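Local coordinates for protein nigritoxine (Vibrio nigripulchritudo, PDB 5M41) that acts as a bacterial toxin against crustaceans and insects, with a fold that was new when its structure was solved, at residues Asn31-Lys34 and Glu35-Gln38; Phe651-Asp654 and Arg655-Gly658. One frame throughout, in Å; residues are numbered along the deposited sequence.

Contact 1. Residues Asn31-Lys34 and Glu35-Gln38; sequences NLTK and EAQQ
Thr33 turns its hydroxyl forward to the first turn of helix 34-54, where OG1 accepts a nearly straight hydrogen bond from Ala36 N (3.1 Å, 165°). With chi1 at 62°, OG1 lies between the backbone N and the carbonyl carbon of its own residue, and the short side chain of threonine, with its hydroxyl close to the backbone, suits this place because it can cap an amide of that turn. The same OG1 holds a water at 3.0 Å, and that water donates to Glu35 OE1 at 2.7 Å. An acid two residues into a helix would probably be stabilised by the helix dipole. On another side of the turn Leu32 lays its CB alongside Ala36 CB, 3.9 Å away, and against Gln37 CG at 3.7 Å; the Leu32 side chain also packs on Phe258 and Leu261 of helix 253-264. Gln37 serves two purposes: its aliphatic part runs past Leu32, and its NE2 bonds to Tyr29 O, tying the helix to the preceding one. Lys34, bent in mid-chain, slants across Gln38, whose CG touches Lys34 O at 3.3 Å. In the backbone, Gln37 N bonds to Thr33 O at 3.0 Å, the first regular helical turn behind a classic threonine N-cap.

Contact 2. Residues Phe651-Asp654 and Arg655-Gly658; sequences FRTD and REKG
Thr653 OG1 is gripped twice by one residue, donating to Glu656 OE1 at 2.8 Å and accepting from Glu656 N at 3.1 Å. It stands just before a type I beta turn from Asp654 to Lys657, in the chain that follows from strand 649-652. Its chi1 of 67° swings the hydroxyl over the turn, while chi1 of Glu656 (-74°) directs that extended chain obliquely across Thr653, and OE1 meets the hydroxyl with its anti lone pair. The hydrogen bond from Glu656 N is bent (136°), and the same N-H also makes a weak bond to Thr653 O. A water completes the ring, accepting from Thr653 N and donating to Glu656 OE1 at 2.7 Å. Glu656 OE2 is taken by Asn597 of the neighbouring strand. Over the hydroxyl comes Arg655, crossing Thr653 obliquely, with OG1 facing one side of its guanidinium, 3.8 Å from the plane and offset toward the rim. Asp654 and Lys657 lie side by side and point the same way, a complementary pair joined by a weak salt bridge of 3.4 Å between Asp654 OD1 and Lys657 NZ. Arg652, whose NH1 forms a salt bridge with Asp715, reaches the turn through a second water, lying in its guanidinium plane, which accepts from Arg652 NE at 2.6 Å and donates to Glu656 O.

Contact 1 comes early in the chain and contact 2 more than 600 residues later, and they lie on opposite sides of its centre: their own centres are 77 Å apart and their nearest atoms about 60 Å. They share no helix or sheet. Contact 1 starts helix 34-54, which packs on helix 177-191, whose final turn contributes Val189 to the magnesium site completed by Glu192 and Asp195; the Gln37 side chain is about 14 Å from that ion. Contact 2 instead leaves strand 649-652, an inner strand of a six-stranded antiparallel sheet. One is thus a helix N-cap in the part holding the metal, the other a turn following a strand of a separate sheet, and each serves its own part of an elongated chain.

Contact 1. Residues Asn31-Lys34 and Glu35-Gln38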
loop_
_atom_site.group_PDB
_atom_site.type_symbol
_atom_site.label_atom_id
_atom_site.label_comp_id
_atom_site.label_asym_id
_atom_site.label_seq_id
_atom_site.Cartn_x
_atom_site.Cartn_y
_atom_site.Cartn_z
ATOM N N ASN A 31 0.700 28.209 7.091
ATOM C CA ASN A 31 1.553 27.907 5.952
ATOM C C ASN A 31 1.039 28.382 4.584
ATOM O O ASN A 31 1.727 28.233 3.583
ATOM C CB ASN A 31 1.911 26.432 5.954
ATOM C CG ASN A 31 2.904 26.100 7.070
ATOM O OD1 ASN A 31 2.687 25.212 7.868
ATOM N ND2 ASN A 31 3.970 26.848 7.131
ATOM N N LEU A 32 -0.156 28.967 4.553
ATOM C CA LEU A 32 -0.639 29.618 3.336
ATOM C C LEU A 32 0.191 30.875 3.106
ATOM O O LEU A 32 0.618 31.521 4.067
ATOM C CB LEU A 32 -2.110 30.023 3.488
ATOM C CG LEU A 32 -3.120 28.891 3.619
ATOM C CD1 LEU A 32 -4.532 29.478 3.767
ATOM C CD2 LEU A 32 -3.035 27.999 2.366
ATOM N N THR A 33 0.415 31.237 1.844
ATOM C CA THR A 33 1.015 32.554 1.558
ATOM C C THR A 33 0.015 33.635 2.011
ATOM O O THR A 33 -1.180 33.357 2.145
ATOM C CB THR A 33 1.266 32.753 0.047
ATOM O OG1 THR A 33 0.011 32.702 -0.623
ATOM C CG2 THR A 33 2.228 31.633 -0.543
ATOM N N LYS A 34 0.500 34.853 2.241
ATOM C CA LYS A 34 -0.380 36.000 2.537
ATOM C C LYS A 34 -1.505 36.158 1.507
ATOM O O LYS A 34 -2.678 36.359 1.870
ATOM C CB LYS A 34 0.436 37.290 2.617
ATOM C CG LYS A 34 0.997 37.597 4.004
ATOM C CD LYS A 34 0.046 38.504 4.799
ATOM C CE LYS A 34 0.343 39.989 4.603
ATOM N NZ LYS A 34 -0.878 40.804 4.840
ATOM N N GLU A 35 -1.153 36.016 0.233
ATOM C CA GLU A 35 -2.134 36.082 -0.862
ATOM C C GLU A 35 -3.274 35.053 -0.707
ATOM O O GLU A 35 -4.458 35.392 -0.864
ATOM C CB GLU A 35 -1.413 35.898 -2.215
ATOM C CG GLU A 35 -2.334 36.022 -3.428
ATOM C CD GLU A 35 -1.696 35.607 -4.779
ATOM O OE1 GLU A 35 -0.470 35.309 -4.872
ATOM O OE2 GLU A 35 -2.453 35.561 -5.772
ATOM N N ALA A 36 -2.904 33.801 -0.433
ATOM C CA ALA A 36 -3.866 32.709 -0.187
ATOM C C ALA A 36 -4.734 32.959 1.062
ATOM O O ALA A 36 -5.916 32.636 1.061
ATOM C CB ALA A 36 -3.145 31.375 -0.063
ATOM N N GLN A 37 -4.142 33.497 2.130
ATOM C CA GLN A 37 -4.929 33.891 3.326
ATOM C C GLN A 37 -5.958 35.001 3.020
ATOM O O GLN A 37 -7.083 34.928 3.495
ATOM C CB GLN A 37 -4.027 34.323 4.510
ATOM C CG GLN A 37 -3.028 33.244 4.976
ATOM C CD GLN A 37 -1.956 33.792 5.916
ATOM O OE1 GLN A 37 -1.632 34.974 5.873
ATOM N NE2 GLN A 37 -1.396 32.927 6.762
ATOM N N GLN A 38 -5.560 36.030 2.263
ATOM C CA GLN A 38 -6.483 37.070 1.801
ATOM C C GLN A 38 -7.615 36.470 0.963
ATOM O O GLN A 38 -8.807 36.829 1.128
ATOM C CB GLN A 38 -5.730 38.147 0.989
ATOM C CG GLN A 38 -4.717 38.899 1.852
ATOM C CD GLN A 38 -3.830 39.854 1.081
ATOM O OE1 GLN A 38 -3.993 40.041 -0.116
ATOM N NE2 GLN A 38 -2.874 40.450 1.769
HETATM O O HOH W 1 1.037 33.821 -3.168
#

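Contact 2. Residues Phe651-Asp654 and Arg655-Gly658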
loop_
_atom_site.group_PDB
_atom_site.type_symbol
_atom_site.label_atom_id
_atom_site.label_comp_id
_atom_site.label_asym_id
_atom_site.label_seq_id
_atom_site.Cartn_x
_atom_site.Cartn_y
_atom_site.Cartn_z
ATOM N N PHE A 651 22.784 -30.892 -16.546
ATOM C CA PHE A 651 24.106 -30.465 -16.107
ATOM C C PHE A 651 24.668 -31.558 -15.204
ATOM O O PHE A 651 23.918 -32.216 -14.482
ATOM C CB PHE A 651 24.015 -29.214 -15.239
ATOM C CG PHE A 651 23.515 -27.979 -15.946
ATOM C CD1 PHE A 651 24.406 -26.982 -16.332
ATOM C CD2 PHE A 651 22.153 -27.754 -16.108
ATOM C CE1 PHE A 651 23.952 -25.813 -16.933
ATOM C CE2 PHE A 651 21.687 -26.583 -16.701
ATOM C CZ PHE A 651 22.592 -25.614 -17.113
ATOM N N ARG A 652 25.981 -31.745 -15.216
ATOM C CA ARG A 652 26.618 -32.751 -14.340
ATOM C C ARG A 652 28.033 -32.299 -14.006
ATOM O O ARG A 652 28.573 -31.430 -14.697
ATOM C CB ARG A 652 26.608 -34.162 -14.971
ATOM C CG ARG A 652 26.461 -34.157 -16.488
ATOM C CD ARG A 652 26.564 -35.506 -17.178
ATOM N NE ARG A 652 25.626 -36.508 -16.685
ATOM C CZ ARG A 652 24.402 -36.719 -17.157
ATOM N NH1 ARG A 652 23.913 -35.990 -18.132
ATOM N NH2 ARG A 652 23.659 -37.670 -16.625
ATOM N N THR A 653 28.621 -32.860 -12.949
ATOM C CA THR A 653 29.992 -32.510 -12.590
ATOM C C THR A 653 30.948 -33.278 -13.487
ATOM O O THR A 653 30.590 -34.326 -14.055
ATOM C CB THR A 653 30.332 -32.843 -11.129
ATOM O OG1 THR A 653 30.332 -34.268 -10.960
ATOM C CG2 THR A 653 29.317 -32.230 -10.172
ATOM N N ASP A 654 32.166 -32.767 -13.605
ATOM C CA ASP A 654 33.211 -33.488 -14.309
ATOM C C ASP A 654 33.476 -34.908 -13.753
ATOM O O ASP A 654 33.603 -35.869 -14.526
ATOM C CB ASP A 654 34.503 -32.672 -14.330
ATOM C CG ASP A 654 35.587 -33.351 -15.121
ATOM O OD1 ASP A 654 35.480 -33.379 -16.363
ATOM O OD2 ASP A 654 36.520 -33.891 -14.491
ATOM N N ARG A 655 33.542 -35.029 -12.429
ATOM C CA ARG A 655 33.912 -36.282 -11.795
ATOM C C ARG A 655 32.804 -37.342 -11.906
ATOM O O ARG A 655 33.075 -38.537 -11.820
ATOM C CB ARG A 655 34.295 -36.047 -10.333
ATOM C CG ARG A 655 33.115 -35.825 -9.408
ATOM C CD ARG A 655 33.555 -35.421 -8.002
ATOM N NE ARG A 655 32.416 -34.991 -7.174
ATOM C CZ ARG A 655 31.869 -33.770 -7.194
ATOM N NH1 ARG A 655 32.338 -32.825 -8.007
ATOM N NH2 ARG A 655 30.839 -33.488 -6.397
ATOM N N GLU A 656 31.564 -36.904 -12.096
ATOM C CA GLU A 656 30.433 -37.825 -12.164
ATOM C C GLU A 656 29.915 -38.061 -13.584
ATOM O O GLU A 656 28.923 -38.751 -13.759
ATOM C CB GLU A 656 29.283 -37.321 -11.290
ATOM C CG GLU A 656 29.487 -37.468 -9.786
ATOM C CD GLU A 656 28.503 -36.615 -9.006
ATOM O OE1 GLU A 656 28.378 -35.408 -9.316
ATOM O OE2 GLU A 656 27.850 -37.128 -8.087
ATOM N N LYS A 657 30.593 -37.514 -14.591
ATOM C CA LYS A 657 30.031 -37.452 -15.937
ATOM C C LYS A 657 29.873 -38.794 -16.670
ATOM O O LYS A 657 29.134 -38.863 -17.658
ATOM C CB LYS A 657 30.836 -36.488 -16.808
ATOM C CG LYS A 657 32.149 -37.073 -17.292
ATOM C CD LYS A 657 33.016 -36.008 -17.914
ATOM C CE LYS A 657 34.470 -36.442 -17.857
ATOM N NZ LYS A 657 35.239 -35.651 -18.845
ATOM N N GLY A 658 30.567 -39.839 -16.210
ATOM C CA GLY A 658 30.583 -41.122 -16.927
ATOM C C GLY A 658 31.052 -40.916 -18.352
ATOM O O GLY A 658 32.124 -40.362 -18.581
HETATM O O HOH W 2 26.392 -37.812 -14.556
HETATM O O HOH W 3 26.930 -34.520 -11.461
#